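Side-chain contacts in LIP (Serratia marcescens, PDB 4A1R), which is a membrane-bound lipoprotein of the TssJ family and a component of the type VI secretion system, probably part of its envelope-anchored complex: residues Ala47-Phe50 with Ser51-Asp55; Gln99-Gly103 with Lys104-Ile108; Glu117-Phe120 with Tyr121-Trp124. One frame throughout, in Å; residues are numbered along the deposited sequence. Where two conformers were deposited one is given.

Contact 1: Ala47-Phe50 with Ser51-Asp55; sequences ADFF and SLQND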
ATOM      1  N   ALA A  47      -9.141 -11.347  -3.840  1.00 28.14           N
ATOM      2  CA  ALA A  47     -10.238 -11.170  -2.872  1.00 36.33           C
ATOM      3  C   ALA A  47     -11.218 -10.061  -3.305  1.00 31.03           C
ATOM      4  O   ALA A  47     -10.818  -9.092  -3.996  1.00 27.24           O
ATOM      5  CB  ALA A  47      -9.671 -10.880  -1.496  1.00 26.80           C
ATOM      6  N   ASP A  48     -12.500 -10.174  -2.932  1.00 28.20           N
ATOM      7  CA  ASP A  48     -13.383  -9.037  -3.230  1.00 28.94           C
ATOM      8  C   ASP A  48     -13.262  -7.895  -2.237  1.00 28.34           C
ATOM      9  O   ASP A  48     -12.742  -8.101  -1.134  1.00 26.39           O
ATOM     10  CB  ASP A  48     -14.833  -9.410  -3.613  1.00 42.54           C
ATOM     11  CG  ASP A  48     -15.578 -10.158  -2.545  1.00 49.23           C
ATOM     12  OD1 ASP A  48     -15.270 -10.048  -1.340  1.00 46.50           O
ATOM     13  OD2 ASP A  48     -16.530 -10.863  -2.938  1.00 57.37           O
ATOM     14  N   PHE A  49     -13.685  -6.696  -2.629  1.00 26.17           N
ATOM     15  CA  PHE A  49     -13.579  -5.525  -1.765  1.00 23.61           C
ATOM     16  C   PHE A  49     -14.144  -5.742  -0.371  1.00 33.50           C
ATOM     17  O   PHE A  49     -13.469  -5.443   0.623  1.00 26.27           O
ATOM     18  CB  PHE A  49     -14.240  -4.310  -2.386  1.00 21.99           C
ATOM     19  CG  PHE A  49     -14.048  -3.045  -1.590  1.00 21.72           C
ATOM     20  CD1 PHE A  49     -12.861  -2.293  -1.715  1.00 20.32           C
ATOM     21  CD2 PHE A  49     -15.030  -2.598  -0.703  1.00 25.14           C
ATOM     22  CE1 PHE A  49     -12.685  -1.115  -0.986  1.00 25.86           C
ATOM     23  CE2 PHE A  49     -14.861  -1.419   0.022  1.00 23.30           C
ATOM     24  CZ  PHE A  49     -13.683  -0.675  -0.118  1.00 27.26           C
ATOM     25  N   PHE A  50     -15.370  -6.264  -0.293  1.00 27.88           N
ATOM     26  CA  PHE A  50     -16.000  -6.428   1.028  1.00 29.24           C
ATOM     27  C   PHE A  50     -15.204  -7.302   1.989  1.00 28.17           C
ATOM     28  O   PHE A  50     -15.003  -6.920   3.152  1.00 35.71           O
ATOM     29  CB  PHE A  50     -17.415  -6.986   0.928  1.00 28.54           C
ATOM     30  CG  PHE A  50     -18.100  -7.079   2.276  1.00 36.30           C
ATOM     31  CD1 PHE A  50     -18.662  -5.951   2.861  1.00 33.25           C
ATOM     32  CD2 PHE A  50     -18.118  -8.270   2.970  1.00 34.12           C
ATOM     33  CE1 PHE A  50     -19.272  -6.025   4.106  1.00 34.43           C
ATOM     34  CE2 PHE A  50     -18.727  -8.350   4.225  1.00 34.91           C
ATOM     35  CZ  PHE A  50     -19.304  -7.230   4.781  1.00 35.77           C
ATOM     36  N   SER A  51     -14.759  -8.462   1.500  1.00 28.29           N
ATOM     37  CA  SER A  51     -13.959  -9.419   2.280  1.00 34.94           C
ATOM     38  C   SER A  51     -12.726  -8.794   2.908  1.00 32.96           C
ATOM     39  O   SER A  51     -12.484  -8.946   4.095  1.00 33.69           O
ATOM     40  CB  SER A  51     -13.524 -10.585   1.396  1.00 35.29           C
ATOM     41  OG  SER A  51     -14.652 -11.334   1.009  1.00 49.66           O
ATOM     42  N   LEU A  52     -11.950  -8.094   2.089  1.00 30.55           N
ATOM     43  CA  LEU A  52     -10.780  -7.376   2.546  1.00 25.79           C
ATOM     44  C   LEU A  52     -11.139  -6.298   3.558  1.00 30.54           C
ATOM     45  O   LEU A  52     -10.452  -6.154   4.580  1.00 32.69           O
ATOM     46  CB  LEU A  52     -10.064  -6.741   1.339  1.00 24.33           C
ATOM     47  CG  LEU A  52      -9.261  -7.638   0.411  1.00 28.49           C
ATOM     48  CD1 LEU A  52      -8.712  -6.840  -0.776  1.00 23.98           C
ATOM     49  CD2 LEU A  52      -8.121  -8.325   1.171  1.00 30.15           C
ATOM     50  N   GLN A  53     -12.202  -5.536   3.281  1.00 25.69           N
ATOM     51  CA  GLN A  53     -12.598  -4.449   4.173  1.00 25.36           C
ATOM     52  C   GLN A  53     -13.088  -4.965   5.532  1.00 31.64           C
ATOM     53  O   GLN A  53     -12.722  -4.426   6.579  1.00 33.76           O
ATOM     54  CB  GLN A  53     -13.699  -3.607   3.543  1.00 23.23           C
ATOM     55  CG  GLN A  53     -14.132  -2.408   4.381  1.00 23.50           C
ATOM     56  CD  GLN A  53     -15.346  -1.731   3.776  1.00 22.92           C
ATOM     57  OE1 GLN A  53     -16.396  -2.363   3.621  1.00 26.11           O
ATOM     58  NE2 GLN A  53     -15.228  -0.457   3.467  1.00 26.93           N
ATOM     59  N   ASN A  54     -13.929  -5.988   5.510  1.00 30.09           N
ATOM     60  CA  ASN A  54     -14.523  -6.488   6.757  1.00 36.99           C
ATOM     61  C   ASN A  54     -13.687  -7.481   7.564  1.00 44.23           C
ATOM     62  O   ASN A  54     -13.774  -7.502   8.800  1.00 35.43           O
ATOM     63  CB  ASN A  54     -15.857  -7.169   6.408  0.50 33.10           C
ATOM     64  CG  ASN A  54     -16.621  -7.653   7.633  0.50 33.33           C
ATOM     65  OD1 ASN A  54     -16.972  -8.831   7.742  0.50 28.37           O
ATOM     66  ND2 ASN A  54     -16.885  -6.742   8.556  0.50 32.52           N
ATOM     67  N   ASP A  55     -12.873  -8.291   6.895  1.00 41.00           N
ATOM     68  CA  ASP A  55     -11.995  -9.199   7.632  1.00 41.43           C
ATOM     69  C   ASP A  55     -10.864  -9.733   6.780  1.00 32.47           C
ATOM     70  O   ASP A  55     -10.928 -10.860   6.276  1.00 35.80           O
ATOM     71  CB  ASP A  55     -12.790 -10.339   8.280  1.00 48.41           C
ATOM     72  CG  ASP A  55     -11.934 -11.218   9.175  1.00 51.95           C
ATOM     73  OD1 ASP A  55     -10.910 -10.737   9.704  1.00 57.37           O
ATOM     74  OD2 ASP A  55     -12.298 -12.397   9.351  1.00 54.11           O
TER

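Contact 2: Gln99-Gly103 with Lys104-Ile108; sequences QNLDG and KTWRI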
ATOM      1  N   GLN A  99     -15.359   5.878  -2.308  1.00 19.11           N
ATOM      2  CA  GLN A  99     -16.855   5.745  -2.184  1.00 24.48           C
ATOM      3  C   GLN A  99     -17.546   5.198  -3.437  1.00 29.91           C
ATOM      4  O   GLN A  99     -18.650   4.626  -3.362  1.00 33.56           O
ATOM      5  CB  GLN A  99     -17.502   7.084  -1.856  1.00 26.64           C
ATOM      6  CG  GLN A  99     -16.998   7.828  -0.636  1.00 25.99           C
ATOM      7  CD  GLN A  99     -17.774   9.121  -0.459  1.00 31.06           C
ATOM      8  OE1 GLN A  99     -18.666   9.427  -1.258  1.00 41.85           O
ATOM      9  NE2 GLN A  99     -17.476   9.858   0.592  1.00 25.95           N
ATOM     10  N   ASN A 100     -16.909   5.377  -4.587  1.00 27.26           N
ATOM     11  CA  ASN A 100     -17.439   4.872  -5.844  1.00 29.40           C
ATOM     12  C   ASN A 100     -16.410   3.973  -6.455  1.00 26.50           C
ATOM     13  O   ASN A 100     -15.570   4.422  -7.219  1.00 30.78           O
ATOM     14  CB  ASN A 100     -17.733   6.026  -6.805  1.00 35.43           C
ATOM     15  CG  ASN A 100     -19.058   6.684  -6.526  1.00 39.70           C
ATOM     16  OD1 ASN A 100     -19.119   7.794  -5.990  1.00 52.37           O
ATOM     17  ND2 ASN A 100     -20.131   5.986  -6.854  1.00 35.87           N
ATOM     18  N   LEU A 101     -16.493   2.695  -6.120  1.00 24.78           N
ATOM     19  CA  LEU A 101     -15.459   1.732  -6.435  1.00 29.92           C
ATOM     20  C   LEU A 101     -15.308   1.421  -7.929  1.00 32.63           C
ATOM     21  O   LEU A 101     -14.209   1.091  -8.404  1.00 22.02           O
ATOM     22  CB  LEU A 101     -15.800   0.425  -5.735  1.00 30.51           C
ATOM     23  CG  LEU A 101     -15.338   0.149  -4.323  1.00 36.85           C
ATOM     24  CD1 LEU A 101     -15.710  -1.295  -4.098  1.00 48.91           C
ATOM     25  CD2 LEU A 101     -13.837   0.365  -4.127  1.00 29.96           C
ATOM     26  N   ASP A 102     -16.412   1.470  -8.671  1.00 31.37           N
ATOM     27  CA  ASP A 102     -16.393   1.070 -10.093  1.00 31.48           C
ATOM     28  C   ASP A 102     -15.386   1.815 -10.926  1.00 25.16           C
ATOM     29  O   ASP A 102     -15.338   3.035 -10.897  1.00 31.22           O
ATOM     30  CB  ASP A 102     -17.764   1.249 -10.742  1.00 39.03           C
ATOM     31  CG  ASP A 102     -18.725   0.193 -10.330  1.00 43.67           C
ATOM     32  OD1 ASP A 102     -18.302  -0.747  -9.625  1.00 40.08           O
ATOM     33  OD2 ASP A 102     -19.904   0.310 -10.701  1.00 46.04           O
ATOM     34  N   GLY A 103     -14.611   1.065 -11.711  1.00 27.52           N
ATOM     35  CA  GLY A 103     -13.604   1.664 -12.573  1.00 29.59           C
ATOM     36  C   GLY A 103     -12.414   2.352 -11.914  1.00 38.49           C
ATOM     37  O   GLY A 103     -11.673   3.064 -12.588  1.00 39.45           O
ATOM     38  N   LYS A 104     -12.231   2.147 -10.605  1.00 35.14           N
ATOM     39  CA  LYS A 104     -11.107   2.738  -9.878  1.00 29.34           C
ATOM     40  C   LYS A 104     -10.078   1.672  -9.554  1.00 27.63           C
ATOM     41  O   LYS A 104     -10.426   0.504  -9.311  1.00 26.36           O
ATOM     42  CB  LYS A 104     -11.573   3.419  -8.583  1.00 34.05           C
ATOM     43  CG  LYS A 104     -12.693   4.422  -8.760  1.00 30.01           C
ATOM     44  CD  LYS A 104     -12.262   5.845  -8.538  1.00 25.12           C
ATOM     45  CE  LYS A 104     -13.472   6.774  -8.503  1.00 26.42           C
ATOM     46  NZ  LYS A 104     -14.647   6.090  -9.166  1.00 25.94           N
ATOM     47  N   THR A 105      -8.799   2.056  -9.570  1.00 26.18           N
ATOM     48  CA  THR A 105      -7.750   1.142  -9.112  1.00 25.91           C
ATOM     49  C   THR A 105      -7.676   1.312  -7.589  1.00 27.24           C
ATOM     50  O   THR A 105      -6.920   2.146  -7.071  1.00 25.24           O
ATOM     51  CB  THR A 105      -6.388   1.426  -9.817  1.00 27.49           C
ATOM     52  OG1 THR A 105      -6.585   1.402 -11.242  1.00 27.27           O
ATOM     53  CG2 THR A 105      -5.330   0.356  -9.436  1.00 27.22           C
ATOM     54  N   TRP A 106      -8.512   0.546  -6.887  1.00 28.33           N
ATOM     55  CA  TRP A 106      -8.628   0.677  -5.427  1.00 25.28           C
ATOM     56  C   TRP A 106      -7.665  -0.209  -4.687  1.00 21.62           C
ATOM     57  O   TRP A 106      -7.571  -0.140  -3.451  1.00 19.54           O
ATOM     58  CB  TRP A 106     -10.070   0.393  -4.964  1.00 25.23           C
ATOM     59  CG  TRP A 106     -10.677  -0.918  -5.412  1.00 23.28           C
ATOM     60  CD1 TRP A 106     -11.554  -1.102  -6.488  1.00 25.91           C
ATOM     61  CD2 TRP A 106     -10.551  -2.255  -4.795  1.00 24.69           C
ATOM     62  NE1 TRP A 106     -11.948  -2.400  -6.576  1.00 21.99           N
ATOM     63  CE2 TRP A 106     -11.378  -3.151  -5.604  1.00 26.12           C
ATOM     64  CE3 TRP A 106      -9.872  -2.778  -3.679  1.00 19.37           C
ATOM     65  CZ2 TRP A 106     -11.499  -4.507  -5.312  1.00 23.21           C
ATOM     66  CZ3 TRP A 106      -9.991  -4.151  -3.409  1.00 20.51           C
ATOM     67  CH2 TRP A 106     -10.776  -4.997  -4.208  1.00 22.88           C
ATOM     68  N   ARG A 107      -6.981  -1.090  -5.411  1.00 21.11           N
ATOM     69  CA  ARG A 107      -5.921  -1.954  -4.804  1.00 20.73           C
ATOM     70  C   ARG A 107      -4.671  -2.015  -5.688  1.00 28.92           C
ATOM     71  O   ARG A 107      -4.774  -2.122  -6.940  1.00 22.17           O
ATOM     72  CB  ARG A 107      -6.493  -3.348  -4.565  1.00 22.79           C
ATOM     73  CG  ARG A 107      -5.613  -4.547  -4.837  1.00 33.73           C
ATOM     74  CD  ARG A 107      -6.420  -5.853  -4.773  1.00 31.28           C
ATOM     75  NE  ARG A 107      -7.395  -5.992  -5.864  1.00 26.35           N
ATOM     76  CZ  ARG A 107      -8.393  -6.873  -5.884  1.00 26.40           C
ATOM     77  NH1 ARG A 107      -8.560  -7.746  -4.883  1.00 25.02           N
ATOM     78  NH2 ARG A 107      -9.234  -6.887  -6.917  1.00 27.90           N
ATOM     79  N   ILE A 108      -3.495  -1.933  -5.055  1.00 28.76           N
ATOM     80  CA  ILE A 108      -2.234  -2.220  -5.756  1.00 30.93           C
ATOM     81  C   ILE A 108      -1.352  -3.114  -4.880  1.00 30.71           C
ATOM     82  O   ILE A 108      -1.448  -3.098  -3.644  1.00 23.94           O
ATOM     83  CB  ILE A 108      -1.449  -0.951  -6.198  1.00 27.40           C
ATOM     84  CG1 ILE A 108      -0.927  -0.143  -4.986  1.00 24.08           C
ATOM     85  CG2 ILE A 108      -2.199  -0.112  -7.243  1.00 26.42           C
ATOM     86  CD1 ILE A 108      -0.138   1.112  -5.325  1.00 30.62           C
TER
HETATM   87  O   HOH W   1     -14.611   5.291 -11.867  1.00 37.95           O

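Contact 3: Glu117-Phe120 with Tyr121-Trp124; sequences ETNF and YKVW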
ATOM      1  N   GLU A 117      18.433  -8.843  -5.265  1.00 62.00           N
ATOM      2  CA  GLU A 117      18.423  -7.402  -5.451  1.00 59.46           C
ATOM      3  C   GLU A 117      18.914  -6.633  -4.213  1.00 60.24           C
ATOM      4  O   GLU A 117      19.245  -5.454  -4.314  1.00 66.61           O
ATOM      5  CB  GLU A 117      17.027  -6.937  -5.885  1.00 67.31           C
ATOM      6  CG  GLU A 117      16.394  -7.758  -7.001  1.00 66.57           C
ATOM      7  CD  GLU A 117      14.884  -7.868  -6.853  1.00 81.64           C
ATOM      8  OE1 GLU A 117      14.191  -6.863  -7.114  1.00 84.38           O
ATOM      9  OE2 GLU A 117      14.386  -8.955  -6.476  1.00 78.57           O
ATOM     10  N   THR A 118      18.972  -7.299  -3.056  1.00 53.76           N
ATOM     11  CA  THR A 118      19.501  -6.671  -1.835  1.00 52.70           C
ATOM     12  C   THR A 118      20.831  -7.296  -1.413  1.00 49.45           C
ATOM     13  O   THR A 118      21.292  -7.153  -0.267  1.00 46.24           O
ATOM     14  CB  THR A 118      18.488  -6.691  -0.674  1.00 55.91           C
ATOM     15  OG1 THR A 118      18.086  -8.038  -0.401  1.00 49.33           O
ATOM     16  CG2 THR A 118      17.276  -5.859  -1.025  1.00 52.88           C
ATOM     17  N   ASN A 119      21.452  -7.967  -2.371  1.00 52.32           N
ATOM     18  CA  ASN A 119      22.762  -8.574  -2.189  1.00 61.77           C
ATOM     19  C   ASN A 119      23.844  -7.592  -1.719  1.00 47.70           C
ATOM     20  O   ASN A 119      24.730  -7.977  -0.950  1.00 50.93           O
ATOM     21  CB  ASN A 119      23.206  -9.258  -3.483  1.00 65.27           C
ATOM     22  CG  ASN A 119      24.110 -10.439  -3.227  1.00 71.50           C
ATOM     23  OD1 ASN A 119      23.723 -11.388  -2.538  1.00 74.40           O
ATOM     24  ND2 ASN A 119      25.324 -10.393  -3.783  1.00 63.27           N
ATOM     25  N   PHE A 120      23.748  -6.335  -2.164  1.00 45.94           N
ATOM     26  CA  PHE A 120      24.760  -5.315  -1.886  1.00 46.24           C
ATOM     27  C   PHE A 120      25.039  -5.041  -0.404  1.00 44.57           C
ATOM     28  O   PHE A 120      26.091  -4.500  -0.068  1.00 39.04           O
ATOM     29  CB  PHE A 120      24.470  -4.007  -2.638  1.00 46.68           C
ATOM     30  CG  PHE A 120      23.169  -3.353  -2.269  1.00 46.53           C
ATOM     31  CD1 PHE A 120      23.067  -2.562  -1.133  1.00 47.14           C
ATOM     32  CD2 PHE A 120      22.050  -3.501  -3.081  1.00 47.97           C
ATOM     33  CE1 PHE A 120      21.865  -1.948  -0.794  1.00 50.89           C
ATOM     34  CE2 PHE A 120      20.849  -2.895  -2.749  1.00 50.53           C
ATOM     35  CZ  PHE A 120      20.751  -2.121  -1.599  1.00 45.28           C
ATOM     36  N   TYR A 121      24.113  -5.425   0.473  1.00 36.64           N
ATOM     37  CA  TYR A 121      24.271  -5.209   1.907  1.00 32.43           C
ATOM     38  C   TYR A 121      25.374  -5.999   2.620  1.00 38.34           C
ATOM     39  O   TYR A 121      25.877  -5.529   3.620  1.00 40.77           O
ATOM     40  CB  TYR A 121      22.949  -5.475   2.625  1.00 41.67           C
ATOM     41  CG  TYR A 121      21.950  -4.354   2.512  1.00 40.71           C
ATOM     42  CD1 TYR A 121      22.075  -3.196   3.295  1.00 41.50           C
ATOM     43  CD2 TYR A 121      20.861  -4.458   1.652  1.00 51.65           C
ATOM     44  CE1 TYR A 121      21.161  -2.161   3.198  1.00 43.65           C
ATOM     45  CE2 TYR A 121      19.927  -3.440   1.553  1.00 53.62           C
ATOM     46  CZ  TYR A 121      20.079  -2.296   2.318  1.00 65.18           C
ATOM     47  OH  TYR A 121      19.144  -1.293   2.203  1.00 61.20           O
ATOM     48  N   LYS A 122      25.738  -7.194   2.146  1.00 34.23           N
ATOM     49  CA  LYS A 122      26.808  -7.943   2.806  1.00 42.17           C
ATOM     50  C   LYS A 122      28.155  -7.225   2.682  1.00 38.69           C
ATOM     51  O   LYS A 122      28.989  -7.306   3.588  1.00 34.48           O
ATOM     52  CB  LYS A 122      26.901  -9.387   2.303  1.00 42.95           C
ATOM     53  CG  LYS A 122      26.911  -9.539   0.795  1.00 56.39           C
ATOM     54  CD  LYS A 122      27.673 -10.793   0.389  1.00 66.16           C
ATOM     55  CE  LYS A 122      27.056 -11.435  -0.841  1.00 68.80           C
ATOM     56  NZ  LYS A 122      27.566 -12.821  -1.051  1.00 68.57           N
ATOM     57  N   VAL A 123      28.339  -6.508   1.571  1.00 35.94           N
ATOM     58  CA  VAL A 123      29.539  -5.697   1.336  1.00 35.42           C
ATOM     59  C   VAL A 123      29.311  -4.234   1.767  1.00 36.93           C
ATOM     60  O   VAL A 123      30.083  -3.670   2.549  1.00 32.25           O
ATOM     61  CB  VAL A 123      29.991  -5.803  -0.140  1.00 31.93           C
ATOM     62  CG1 VAL A 123      31.057  -4.763  -0.473  1.00 34.87           C
ATOM     63  CG2 VAL A 123      30.484  -7.200  -0.452  1.00 39.50           C
ATOM     64  N   TRP A 124      28.240  -3.618   1.275  1.00 29.91           N
ATOM     65  CA  TRP A 124      27.885  -2.260   1.674  1.00 30.59           C
ATOM     66  C   TRP A 124      27.022  -2.253   2.916  1.00 34.06           C
ATOM     67  O   TRP A 124      25.873  -1.825   2.899  1.00 27.54           O
ATOM     68  CB  TRP A 124      27.232  -1.549   0.499  1.00 30.11           C
ATOM     69  CG  TRP A 124      28.169  -1.592  -0.664  1.00 27.45           C
ATOM     70  CD1 TRP A 124      28.230  -2.523  -1.680  1.00 25.44           C
ATOM     71  CD2 TRP A 124      29.297  -0.684  -0.895  1.00 26.98           C
ATOM     72  NE1 TRP A 124      29.269  -2.234  -2.548  1.00 31.88           N
ATOM     73  CE2 TRP A 124      29.949  -1.141  -2.115  1.00 25.83           C
ATOM     74  CE3 TRP A 124      29.789   0.451  -0.240  1.00 22.59           C
ATOM     75  CZ2 TRP A 124      31.080  -0.505  -2.628  1.00 26.54           C
ATOM     76  CZ3 TRP A 124      30.907   1.086  -0.766  1.00 25.24           C
ATOM     77  CH2 TRP A 124      31.531   0.629  -1.940  1.00 24.24           C
TER
HETATM   78  O   HOH W   2      27.395  -7.141  -1.571  1.00 45.83           O

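Contact 1: Ala47-Phe50 with Ser51-Asp55
Asp-48, just before helix 49-60, reaches its carboxylate to Ser-51 in the first turn. With CG set between the backbone N and the carbonyl carbon (chi1 61°), OD1 collects two donors: Ser-51 OG at 2.7 Å and Ser-51 N at 3.3 Å from Asp-48 OD1. They reach it from opposite faces of the carboxylate plane, the hydroxyl on the syn side. This is a helix N-cap: the side chain accepts from the backbone N-H of Ser-51 and from the hydroxyl of the same residue. Behind it the regular pattern takes over, with Gln-53 N on Phe-49 O at 2.9 Å and Asn-54 N on Phe-50 O at 2.8 Å; Leu-52 N gives Asp-48 O only a weak bond. The Phe-50 ring lies alongside Asn-54, whose CB sits over one face, 4.0 Å from the ring centroid, in a CH-pi contact. Gln-53 slants past the Phe-49 ring, CE2 of Phe-49 to NE2 of Gln-53 being 3.6 Å, and the side-chain NE2 of Gln-53 is hydrogen-bonded to Glu-97 OE1. Toward the interior, Ala-47 CB packs on Leu-52 CG. The cap bonds, and probably the carboxylate's negative charge near the helix N-terminus, suit a helix beginning here.

Contact 2: Gln99-Gly103 with Lys104-Ile108
Leu-101 and Trp-106 make the tight apolar side of this surface hairpin connection. The Leu-101 methyl CD2 rests over one face of the five-membered indole ring, 3.9 Å from its centroid and 26° off the normal, a CH-pi contact whose nearest ring atoms are CG and CD1 of Trp-106. With CG between the backbone N and the carbonyl carbon (chi1 53°), the indole is directed to Leu-101. Trp-106 also meets the Phe-49 ring edge-to-face, and its CH2 stands 3.4 Å above the guanidinium plane of Arg-107, over its centre. The polar side is a type II beta turn from Leu-101 to Lys-104, closed by Lys-104 N on Leu-101 O at 3.1 Å, the donor lying above the carbonyl plane. Gly-103 occupies the turn position with positive phi, a conformation that favours glycine. The Lys-104 chain, bent at chi2 and chi4, curls back until NZ donates to Asn-100 O at 2.7 Å, in the carbonyl plane. Here the packing gives way to water: one molecule accepts from Lys-104 NZ at 2.8 Å and donates to Asp-102 O at 2.6 Å. The ammonium thus links the carbonyl just before the turn (Asn-100) directly and one within it (Asp-102) through water, and its positive charge would be expected to polarise both, whereas the Leu-101 side chain and the indole meet through apolar contact alone.

Contact 3: Glu117-Phe120 with Tyr121-Trp124
Phe-120 overlaps one face of the Tyr-121 ring in an offset stack, the centroids 4.5 Å apart and the planes inclined at 30°. The two side chains run side by side, and CE1 of Phe-120 comes within 3.4 Å of CE2 of Tyr-121, toward the rim of the phenol. Different first torsions bring these sequence neighbours together: Phe-120 has CG between N and the carbonyl carbon (chi1 62°), whereas Tyr-121 holds CG beside its N and anti to the carbonyl carbon. At the edge of the phenol, in its plane, Thr-118 O lies 3.3 Å from Tyr-121 CD2. The hydroxyl of Tyr-121 is bonded to Pro-128 O, which links the ring to the following part of the loop. The backbone coils through weak bonds from Tyr-121 N to Thr-118 O and Lys-122 N to Asn-119 O, then a firmer one from Trp-124 N to Phe-120 O at 2.7 Å. A water donates to Asn-119 O at 2.9 Å and weakly accepts from Val-123 N. The Lys-122 chain passes obliquely by the Asn-119 amide, its CE 3.6 Å from ND2 of Asn-119. The coil therefore combines two weak backbone bonds and one shorter one with a ring stack whose phenol is tied down at its hydroxyl.

In the fold
Contacts 1 and 2 belong to one neighbourhood, their centres 13 Å apart, and together they join the start of helix 49-60 to the connection between strands 91-96 and 107-111 of the antiparallel sheet. Phe-49 packs on Leu-101, Leu-52 on Trp-106, and Arg-107 reaches Ala-47 O, so apolar and polar ties cross between them. Contact 1 is partly buried and ruled by helix capping; contact 2 is a surface turn with an apolar side against the helix and a lysine and water on the other. Contact 3, also on the surface, lies on the other side of the chain's centre, about 37 Å from each of the others between centres, and relies more on aromatic stacking within a long loop leading to strand 130-138.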